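Long-range contacts in biliverdin reductase (Synechocystis sp., PDB 5B3T), which probably reduces the tetrapyrrole biliverdin to bilirubin with NADPH as hydride donor, a late step of heme degradation: residues A[150-155]-A[254-259]; A[163-168]-A[240-245]; A[171-176]-A[215-220]. One frame throughout, in Å; residues are numbered along the deposited sequence.

Interaction 1 (A[150-155]-A[254-259]); sequences IGEVFY and HGDRGT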
loop_
_atom_site.group_PDB
_atom_site.type_symbol
_atom_site.label_atom_id
_atom_site.label_comp_id
_atom_site.label_asym_id
_atom_site.label_seq_id
_atom_site.Cartn_x
_atom_site.Cartn_y
_atom_site.Cartn_z
ATOM N N ILE A 150 -6.430 -10.494 -22.801
ATOM C CA ILE A 150 -7.360 -9.498 -23.324
ATOM C C ILE A 150 -6.709 -8.573 -24.345
ATOM O O ILE A 150 -7.309 -7.562 -24.724
ATOM C CB ILE A 150 -8.008 -8.688 -22.189
ATOM C CG1 ILE A 150 -6.974 -7.813 -21.480
ATOM C CG2 ILE A 150 -8.681 -9.618 -21.194
ATOM C CD1 ILE A 150 -7.577 -6.911 -20.419
ATOM N N GLY A 151 -5.503 -8.893 -24.813
ATOM C CA GLY A 151 -4.913 -8.104 -25.882
ATOM C C GLY A 151 -4.494 -6.711 -25.435
ATOM O O GLY A 151 -4.120 -6.480 -24.282
ATOM N N GLU A 152 -4.559 -5.766 -26.373
ATOM C CA GLU A 152 -4.156 -4.394 -26.086
ATOM C C GLU A 152 -5.185 -3.728 -25.183
ATOM O O GLU A 152 -6.342 -3.544 -25.576
ATOM C CB GLU A 152 -3.992 -3.598 -27.379
ATOM C CG GLU A 152 -3.422 -2.200 -27.164
ATOM C CD GLU A 152 -3.541 -1.315 -28.392
ATOM O OE1 GLU A 152 -4.295 -1.676 -29.320
ATOM O OE2 GLU A 152 -2.875 -0.259 -28.431
ATOM N N VAL A 153 -4.763 -3.360 -23.977
ATOM C CA VAL A 153 -5.640 -2.689 -23.024
ATOM C C VAL A 153 -5.714 -1.212 -23.389
ATOM O O VAL A 153 -4.687 -0.527 -23.455
ATOM C CB VAL A 153 -5.139 -2.881 -21.586
ATOM C CG1 VAL A 153 -6.134 -2.298 -20.592
ATOM C CG2 VAL A 153 -4.892 -4.357 -21.307
ATOM N N PHE A 154 -6.930 -0.717 -23.630
ATOM C CA PHE A 154 -7.129 0.658 -24.067
ATOM C C PHE A 154 -7.958 1.505 -23.114
ATOM O O PHE A 154 -7.918 2.735 -23.226
ATOM C CB PHE A 154 -7.794 0.692 -25.454
ATOM C CG PHE A 154 -9.092 -0.065 -25.528
ATOM C CD1 PHE A 154 -10.286 0.543 -25.170
ATOM C CD2 PHE A 154 -9.120 -1.381 -25.967
ATOM C CE1 PHE A 154 -11.482 -0.150 -25.236
ATOM C CE2 PHE A 154 -10.316 -2.079 -26.039
ATOM C CZ PHE A 154 -11.496 -1.463 -25.672
ATOM N N TYR A 155 -8.700 0.900 -22.190
ATOM C CA TYR A 155 -9.560 1.655 -21.291
ATOM C C TYR A 155 -9.682 0.896 -19.981
ATOM O O TYR A 155 -10.031 -0.288 -19.981
ATOM C CB TYR A 155 -10.941 1.881 -21.917
ATOM C CG TYR A 155 -11.847 2.826 -21.155
ATOM C CD1 TYR A 155 -11.355 3.996 -20.592
ATOM C CD2 TYR A 155 -13.205 2.560 -21.028
ATOM C CE1 TYR A 155 -12.189 4.866 -19.903
ATOM C CE2 TYR A 155 -14.046 3.421 -20.346
ATOM C CZ TYR A 155 -13.534 4.573 -19.785
ATOM O OH TYR A 155 -14.369 5.433 -19.106
ATOM N N HIS A 254 -10.499 -2.831 -20.118
ATOM C CA HIS A 254 -11.019 -3.199 -21.428
ATOM C C HIS A 254 -9.857 -3.371 -22.399
ATOM O O HIS A 254 -9.051 -2.451 -22.574
ATOM C CB HIS A 254 -11.990 -2.143 -21.957
ATOM C CG HIS A 254 -13.234 -1.988 -21.137
ATOM N ND1 HIS A 254 -14.261 -2.906 -21.164
ATOM C CD2 HIS A 254 -13.627 -1.006 -20.291
ATOM C CE1 HIS A 254 -15.228 -2.504 -20.357
ATOM N NE2 HIS A 254 -14.868 -1.354 -19.816
ATOM N N GLY A 255 -9.778 -4.542 -23.026
ATOM C CA GLY A 255 -8.807 -4.791 -24.074
ATOM C C GLY A 255 -9.489 -5.253 -25.346
ATOM O O GLY A 255 -10.644 -5.686 -25.297
ATOM N N ASP A 256 -8.805 -5.176 -26.491
ATOM C CA ASP A 256 -9.491 -5.534 -27.729
ATOM C C ASP A 256 -9.707 -7.035 -27.885
ATOM O O ASP A 256 -10.326 -7.447 -28.871
ATOM C CB ASP A 256 -8.746 -4.974 -28.949
ATOM C CG ASP A 256 -7.313 -5.468 -29.058
ATOM O OD1 ASP A 256 -6.929 -6.420 -28.348
ATOM O OD2 ASP A 256 -6.563 -4.894 -29.877
ATOM N N ARG A 257 -9.224 -7.856 -26.952
ATOM C CA ARG A 257 -9.533 -9.278 -26.936
ATOM C C ARG A 257 -10.345 -9.693 -25.718
ATOM O O ARG A 257 -10.654 -10.882 -25.575
ATOM C CB ARG A 257 -8.249 -10.112 -27.006
ATOM C CG ARG A 257 -7.543 -10.047 -28.349
ATOM C CD ARG A 257 -6.290 -10.908 -28.371
ATOM N NE ARG A 257 -5.322 -10.411 -29.344
ATOM C CZ ARG A 257 -4.138 -10.966 -29.577
ATOM N NH1 ARG A 257 -3.765 -12.049 -28.910
ATOM N NH2 ARG A 257 -3.325 -10.438 -30.482
ATOM N N GLY A 258 -10.701 -8.761 -24.841
ATOM C CA GLY A 258 -11.528 -9.106 -23.700
ATOM C C GLY A 258 -11.556 -7.999 -22.671
ATOM O O GLY A 258 -10.808 -7.019 -22.741
ATOM N N THR A 259 -12.447 -8.179 -21.698
ATOM C CA THR A 259 -12.612 -7.260 -20.581
ATOM C C THR A 259 -12.466 -8.015 -19.268
ATOM O O THR A 259 -13.014 -9.111 -19.107
ATOM C CB THR A 259 -13.983 -6.564 -20.631
ATOM O OG1 THR A 259 -14.002 -5.617 -21.706
ATOM C CG2 THR A 259 -14.285 -5.847 -19.321
#

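Interaction 2 (A[163-168]-A[240-245]); sequences GQNPAP and KGEVFH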
loop_
_atom_site.group_PDB
_atom_site.type_symbol
_atom_site.label_atom_id
_atom_site.label_comp_id
_atom_site.label_asym_id
_atom_site.label_seq_id
_atom_site.Cartn_x
_atom_site.Cartn_y
_atom_site.Cartn_z
ATOM N N GLY A 163 -19.022 5.369 1.331
ATOM C CA GLY A 163 -19.830 6.262 2.141
ATOM C C GLY A 163 -19.594 6.020 3.622
ATOM O O GLY A 163 -19.488 4.881 4.079
ATOM N N GLN A 164 -19.498 7.112 4.377
ATOM C CA GLN A 164 -19.255 7.026 5.815
ATOM C C GLN A 164 -19.887 8.235 6.487
ATOM O O GLN A 164 -19.486 9.372 6.223
ATOM C CB GLN A 164 -17.757 6.960 6.121
ATOM C CG GLN A 164 -17.418 6.992 7.605
ATOM C CD GLN A 164 -18.068 5.863 8.380
ATOM O OE1 GLN A 164 -17.991 4.699 7.986
ATOM N NE2 GLN A 164 -18.712 6.200 9.492
ATOM N N ASN A 165 -20.862 7.983 7.353
ATOM C CA ASN A 165 -21.595 9.043 8.035
ATOM C C ASN A 165 -21.952 8.576 9.446
ATOM O O ASN A 165 -22.665 7.587 9.609
ATOM C CB ASN A 165 -22.853 9.415 7.240
ATOM C CG ASN A 165 -23.508 10.693 7.733
ATOM O OD1 ASN A 165 -22.930 11.442 8.514
ATOM N ND2 ASN A 165 -24.725 10.951 7.264
ATOM N N PRO A 166 -21.450 9.279 10.474
ATOM C CA PRO A 166 -20.626 10.486 10.367
ATOM C C PRO A 166 -19.154 10.197 10.079
ATOM O O PRO A 166 -18.651 9.124 10.408
ATOM C CB PRO A 166 -20.786 11.127 11.744
ATOM C CG PRO A 166 -20.925 9.958 12.655
ATOM C CD PRO A 166 -21.710 8.924 11.882
ATOM N N ALA A 167 -18.481 11.153 9.459
ATOM C CA ALA A 167 -17.050 11.025 9.248
ATOM C C ALA A 167 -16.335 11.071 10.595
ATOM O O ALA A 167 -16.613 11.962 11.407
ATOM C CB ALA A 167 -16.537 12.134 8.335
ATOM N N PRO A 168 -15.423 10.147 10.867
ATOM C CA PRO A 168 -14.774 10.108 12.179
ATOM C C PRO A 168 -13.719 11.193 12.326
ATOM O O PRO A 168 -13.264 11.802 11.356
ATOM C CB PRO A 168 -14.136 8.716 12.207
ATOM C CG PRO A 168 -13.793 8.464 10.764
ATOM C CD PRO A 168 -14.899 9.111 9.958
ATOM N N LYS A 240 -14.701 9.131 -0.346
ATOM C CA LYS A 240 -15.208 8.605 0.911
ATOM C C LYS A 240 -15.780 9.756 1.721
ATOM O O LYS A 240 -15.415 10.918 1.523
ATOM C CB LYS A 240 -14.123 7.869 1.709
ATOM C CG LYS A 240 -13.045 8.761 2.306
ATOM C CD LYS A 240 -12.033 7.930 3.085
ATOM C CE LYS A 240 -10.845 8.763 3.524
ATOM N NZ LYS A 240 -9.753 7.907 4.067
ATOM N N GLY A 241 -16.688 9.422 2.630
ATOM C CA GLY A 241 -17.238 10.432 3.508
ATOM C C GLY A 241 -18.747 10.550 3.499
ATOM O O GLY A 241 -19.456 9.662 3.017
ATOM N N GLU A 242 -19.243 11.674 4.019
ATOM C CA GLU A 242 -20.654 11.811 4.356
ATOM C C GLU A 242 -21.549 12.070 3.149
ATOM O O GLU A 242 -22.764 11.871 3.252
ATOM C CB GLU A 242 -20.827 12.936 5.384
ATOM C CG GLU A 242 -20.287 12.585 6.767
ATOM C CD GLU A 242 -20.298 13.760 7.729
ATOM O OE1 GLU A 242 -20.828 14.833 7.366
ATOM O OE2 GLU A 242 -19.777 13.607 8.854
ATOM N N VAL A 243 -20.992 12.492 2.009
ATOM C CA VAL A 243 -21.818 12.881 0.868
ATOM C C VAL A 243 -22.106 11.733 -0.090
ATOM O O VAL A 243 -22.886 11.913 -1.035
ATOM C CB VAL A 243 -21.172 14.036 0.073
ATOM C CG1 VAL A 243 -20.930 15.232 0.978
ATOM C CG2 VAL A 243 -19.875 13.575 -0.581
ATOM N N PHE A 244 -21.511 10.562 0.118
ATOM C CA PHE A 244 -21.622 9.451 -0.819
ATOM C C PHE A 244 -22.707 8.491 -0.349
ATOM O O PHE A 244 -22.600 7.908 0.734
ATOM C CB PHE A 244 -20.284 8.728 -0.961
ATOM C CG PHE A 244 -19.211 9.566 -1.591
ATOM C CD1 PHE A 244 -19.132 9.689 -2.968
ATOM C CD2 PHE A 244 -18.287 10.238 -0.809
ATOM C CE1 PHE A 244 -18.148 10.462 -3.555
ATOM C CE2 PHE A 244 -17.300 11.015 -1.391
ATOM C CZ PHE A 244 -17.231 11.126 -2.768
ATOM N N HIS A 245 -23.741 8.318 -1.172
ATOM C CA HIS A 245 -24.860 7.451 -0.834
ATOM C C HIS A 245 -24.820 6.102 -1.541
ATOM O O HIS A 245 -25.674 5.254 -1.262
ATOM C CB HIS A 245 -26.188 8.153 -1.146
ATOM C CG HIS A 245 -26.579 9.177 -0.127
ATOM N ND1 HIS A 245 -26.102 10.471 -0.149
ATOM C CD2 HIS A 245 -27.384 9.091 0.958
ATOM C CE1 HIS A 245 -26.606 11.139 0.874
ATOM N NE2 HIS A 245 -27.388 10.325 1.559
HETATM O O HOH W 1 -24.773 9.387 4.273
#

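Interaction 3 (A[171-176]-A[215-220]); sequences WTYHHQ and EYFRAC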
loop_
_atom_site.group_PDB
_atom_site.type_symbol
_atom_site.label_atom_id
_atom_site.label_comp_id
_atom_site.label_asym_id
_atom_site.label_seq_id
_atom_site.Cartn_x
_atom_site.Cartn_y
_atom_site.Cartn_z
ATOM N N TRP A 171 -7.229 9.656 11.988
ATOM C CA TRP A 171 -6.180 10.065 11.057
ATOM C C TRP A 171 -6.562 9.816 9.603
ATOM O O TRP A 171 -6.067 10.512 8.709
ATOM C CB TRP A 171 -4.865 9.354 11.395
ATOM C CG TRP A 171 -4.831 7.879 11.090
ATOM C CD1 TRP A 171 -5.126 6.857 11.946
ATOM C CD2 TRP A 171 -4.451 7.267 9.851
ATOM N NE1 TRP A 171 -4.965 5.647 11.311
ATOM C CE2 TRP A 171 -4.551 5.872 10.024
ATOM C CE3 TRP A 171 -4.043 7.764 8.609
ATOM C CZ2 TRP A 171 -4.258 4.968 9.003
ATOM C CZ3 TRP A 171 -3.752 6.865 7.594
ATOM C CH2 TRP A 171 -3.861 5.483 7.798
ATOM N N THR A 172 -7.442 8.847 9.340
ATOM C CA THR A 172 -7.836 8.555 7.965
ATOM C C THR A 172 -8.680 9.660 7.340
ATOM O O THR A 172 -8.833 9.679 6.114
ATOM C CB THR A 172 -8.595 7.227 7.904
ATOM O OG1 THR A 172 -9.625 7.216 8.897
ATOM C CG2 THR A 172 -7.646 6.056 8.143
ATOM N N TYR A 173 -9.236 10.569 8.144
ATOM C CA TYR A 173 -9.957 11.732 7.640
ATOM C C TYR A 173 -9.251 13.029 8.017
ATOM O O TYR A 173 -9.856 14.104 7.971
ATOM C CB TYR A 173 -11.401 11.736 8.151
ATOM C CG TYR A 173 -12.315 10.801 7.392
ATOM C CD1 TYR A 173 -12.208 9.425 7.538
ATOM C CD2 TYR A 173 -13.281 11.295 6.525
ATOM C CE1 TYR A 173 -13.041 8.565 6.843
ATOM C CE2 TYR A 173 -14.118 10.444 5.826
ATOM C CZ TYR A 173 -13.993 9.081 5.990
ATOM O OH TYR A 173 -14.822 8.232 5.296
ATOM N N HIS A 174 -7.978 12.938 8.390
ATOM C CA HIS A 174 -7.167 14.079 8.794
ATOM C C HIS A 174 -6.282 14.471 7.617
ATOM O O HIS A 174 -5.535 13.635 7.097
ATOM C CB HIS A 174 -6.337 13.710 10.026
ATOM C CG HIS A 174 -5.533 14.839 10.593
ATOM N ND1 HIS A 174 -4.239 15.102 10.198
ATOM C CD2 HIS A 174 -5.828 15.753 11.548
ATOM C CE1 HIS A 174 -3.776 16.138 10.875
ATOM N NE2 HIS A 174 -4.721 16.552 11.701
ATOM N N HIS A 175 -6.379 15.736 7.192
ATOM C CA HIS A 175 -5.702 16.188 5.975
ATOM C C HIS A 175 -4.227 15.799 5.961
ATOM O O HIS A 175 -3.741 15.197 4.996
ATOM C CB HIS A 175 -5.843 17.706 5.825
ATOM C CG HIS A 175 -7.150 18.146 5.241
ATOM N ND1 HIS A 175 -7.455 17.999 3.905
ATOM C CD2 HIS A 175 -8.219 18.755 5.806
ATOM C CE1 HIS A 175 -8.662 18.486 3.675
ATOM N NE2 HIS A 175 -9.147 18.951 4.812
ATOM N N GLN A 176 -3.498 16.133 7.026
ATOM C CA GLN A 176 -2.052 15.934 7.022
ATOM C C GLN A 176 -1.671 14.474 7.255
ATOM O O GLN A 176 -0.764 13.957 6.594
ATOM C CB GLN A 176 -1.401 16.835 8.071
ATOM C CG GLN A 176 -1.430 18.313 7.704
ATOM C CD GLN A 176 -0.794 19.184 8.767
ATOM O OE1 GLN A 176 -0.121 18.687 9.670
ATOM N NE2 GLN A 176 -1.001 20.493 8.663
ATOM N N GLU A 215 -8.908 20.886 10.119
ATOM C CA GLU A 215 -7.849 19.891 10.017
ATOM C C GLU A 215 -8.380 18.525 9.608
ATOM O O GLU A 215 -7.596 17.663 9.198
ATOM C CB GLU A 215 -7.102 19.763 11.345
ATOM C CG GLU A 215 -6.328 21.000 11.747
ATOM C CD GLU A 215 -5.358 20.719 12.874
ATOM O OE1 GLU A 215 -4.671 19.677 12.817
ATOM O OE2 GLU A 215 -5.286 21.534 13.817
ATOM N N TYR A 216 -9.686 18.311 9.726
ATOM C CA TYR A 216 -10.344 17.098 9.280
ATOM C C TYR A 216 -11.268 17.427 8.117
ATOM O O TYR A 216 -11.821 18.527 8.037
ATOM C CB TYR A 216 -11.149 16.459 10.417
ATOM C CG TYR A 216 -10.301 15.954 11.561
ATOM C CD1 TYR A 216 -9.940 16.793 12.608
ATOM C CD2 TYR A 216 -9.865 14.636 11.598
ATOM C CE1 TYR A 216 -9.162 16.335 13.655
ATOM C CE2 TYR A 216 -9.091 14.168 12.642
ATOM C CZ TYR A 216 -8.741 15.021 13.667
ATOM O OH TYR A 216 -7.970 14.557 14.708
ATOM N N PHE A 217 -11.421 16.476 7.205
ATOM C CA PHE A 217 -12.463 16.561 6.198
ATOM C C PHE A 217 -13.542 15.536 6.513
ATOM O O PHE A 217 -13.276 14.487 7.106
ATOM C CB PHE A 217 -11.920 16.359 4.773
ATOM C CG PHE A 217 -11.217 15.042 4.548
ATOM C CD1 PHE A 217 -11.915 13.940 4.077
ATOM C CD2 PHE A 217 -9.850 14.919 4.764
ATOM C CE1 PHE A 217 -11.272 12.731 3.852
ATOM C CE2 PHE A 217 -9.201 13.710 4.539
ATOM C CZ PHE A 217 -9.912 12.617 4.083
ATOM N N ARG A 218 -14.775 15.870 6.143
ATOM C CA ARG A 218 -15.883 14.944 6.295
ATOM C C ARG A 218 -16.179 14.176 5.019
ATOM O O ARG A 218 -16.923 13.193 5.064
ATOM C CB ARG A 218 -17.144 15.684 6.757
ATOM C CG ARG A 218 -17.678 16.710 5.779
ATOM C CD ARG A 218 -18.894 17.418 6.359
ATOM N NE ARG A 218 -19.660 18.113 5.330
ATOM C CZ ARG A 218 -20.716 17.590 4.717
ATOM N NH1 ARG A 218 -21.131 16.372 5.037
ATOM N NH2 ARG A 218 -21.361 18.284 3.789
ATOM N N ALA A 219 -15.621 14.606 3.891
ATOM C CA ALA A 219 -15.727 13.874 2.641
ATOM C C ALA A 219 -14.627 14.359 1.713
ATOM O O ALA A 219 -14.167 15.500 1.816
ATOM C CB ALA A 219 -17.101 14.057 1.982
ATOM N N CYS A 220 -14.203 13.476 0.813
ATOM C CA CYS A 220 -13.270 13.844 -0.237
ATOM C C CYS A 220 -13.640 13.099 -1.509
ATOM O O CYS A 220 -14.140 11.970 -1.467
ATOM C CB CYS A 220 -11.810 13.540 0.147
ATOM S SG CYS A 220 -11.380 11.786 0.229
HETATM O O HOH W 2 -4.773 18.364 8.912
#

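Interaction 1 (A[150-155]-A[254-259])
His254 and Tyr155 form an antiparallel hydrogen-bonded pair. His254 N gives a short, fairly straight bond to Tyr155 O (2.6 Å, 165° at the hydrogen). In return His254 O takes Phe154 N at 2.9 Å and, weakly, Tyr155 N at 3.4 Å. One residue thus faces two, a classic beta bulge. Farther along, Asp256 N donates to Glu152 O (3.1 Å) and Arg257 N to Ile150 O (3.0 Å). The Asp256 carboxylate adds a side-chain bond: Glu152 N meets OD1 at 3.2 Å from above the carboxylate plane. CG of Asp256 sits between its backbone N and carbonyl carbon (chi1 59°), which turns the carboxylate back to the 150-155 chain. OD2 then lies near Glu152 OE1, and the two like charges probably repel somewhat. The Phe154 ring has His254 O over one face and Asp256 N at its edge. The side chains of Tyr155 and His254 run side by side, and their rings meet rim to rim. Tyr155 OH is hydrogen-bonded to Glu235, and His254 ND1 shares a hydrogen bond with Thr259 OG1 (2.8 Å). Gly255 passes so close to Ile150 O that a side chain would clash. Gly255 to Gly258 form the type I turn of the beta hairpin 248-255/258-263, here paired antiparallel with the start of strand 153-163 in the mixed sheet of the C-terminal alpha/beta domain.

Interaction 2 (A[163-168]-A[240-245])
Gly163 and Gly241 form a parallel bridge where two neighbouring strands of the mixed sheet, 153-163 and 233-241, both end. Just beyond it, Gln164 N donates to Gly241 O (2.9 Å). Gly163 CA also lies 3.5 Å from Phe244 O, and any side chain on this glycine would run into that oxygen. Beyond the bridge the regular pairing ends, though Gln164 and Asn165 still run beside Gly241 and Glu242. Residues 241-244 make a type I turn, while 164-168 leave the sheet as an irregular loop with a cis peptide before Pro166. This loop leads toward Arg170, a residue that binds NADP(+); the side chains of Gln164 and Arg170 are about 8 Å apart. Glu242 carries the side-chain part of the contact. Its CG is anti to its carbonyl carbon (chi1 -71°) and the chain runs extended from there, which carries the carboxylate to the backbone N of Ala167. Glu242 OE2 receives Ala167 N through its anti lone pair in a short, straight bond (2.8 Å, 169°). Ala167 CB touches OE2 too, at 3.6 Å. The other oxygen, OE1, makes a salt bridge with Arg218, and the two partners probably hold the carboxylate in place. Asn165 crosses Glu242 at about a right angle, its OD1 3.4 Å from Glu242 CG. An alanine in place of this glutamate would leave Ala167 N without its acceptor and Arg218 without this countercharge, and the loop would probably be freer to shift. Within the loop, Gln164 NE2 donates to Pro166 O (3.1 Å), which lies in the plane of the Gln164 amide.

Interaction 3 (A[171-176]-A[215-220])
Tyr173 and Phe217 meet first through the backbone: Phe217 N donates to Tyr173 O at 2.9 Å. His175 N donates to Glu215 O at 3.0 Å, so the two bonds flank His174 and Tyr216, which form a single bridge. The Phe217 ring then folds back over the 171-176 chain. Its CG sits between the backbone N and the carbonyl carbon (chi1 58°), which brings one ring face against Tyr173 CA in a CH-pi contact, 4.0 Å from CA to ring centroid. Tyr173 CD2 also touches Phe217 CE1 (3.6 Å), with the two rings oblique. Phe217 turns its ring edge to the face of His175 in an edge-to-face pair. His174 does the same to Tyr216: His174 CD2 lies over the tyrosine face, 3.7 Å from CZ, with the planes at 77°. His174 NE2 makes a weak bond to Glu215 OE1 (3.3 Å). Water 2 links Glu215 O to Gln176 N and rests above one face of the His174 ring. A second shell surrounds these rings. His174 is the N-cap of helix 175-178, with its ND1 bonded to Gln177 N, and His175 NE2 is bonded to Asp210. Phe208 packs on both His175 and Phe217, and Lys240 forms a cation-pi contact with Tyr173. Tyr173, His175 and Phe217 form an aromatic cluster that joins the start of strand 217-228 to a capped helix start. The 3-10 segment just before it carries Trp171, which packs on Asn84; both residues belong to the NADP(+) site, vacant in this apo structure.

All three contacts lie in the C-terminal alpha/beta domain, on one mixed sheet, and none is wholly core. Interaction 1 is the most outlying, its centre about 26 Å from that of the chain, with four exposed residues. Interaction 3 is the innermost, at about 19 Å, with one. Strand 153-163 meets interaction 1 at its start and interaction 2 at its end, their nearest atoms about 17 Å apart. Interactions 2 and 3 touch, at neighbouring strands 233-241 and 217-228. Lys240 NZ probably bonds to Thr172 O (2.9 Å) between them. Interaction 1 is mainly backbone pairing. Interaction 2 adds one carboxylate to a short backbone bridge, and interaction 3 adds rings. The last two are nearer the cofactor site.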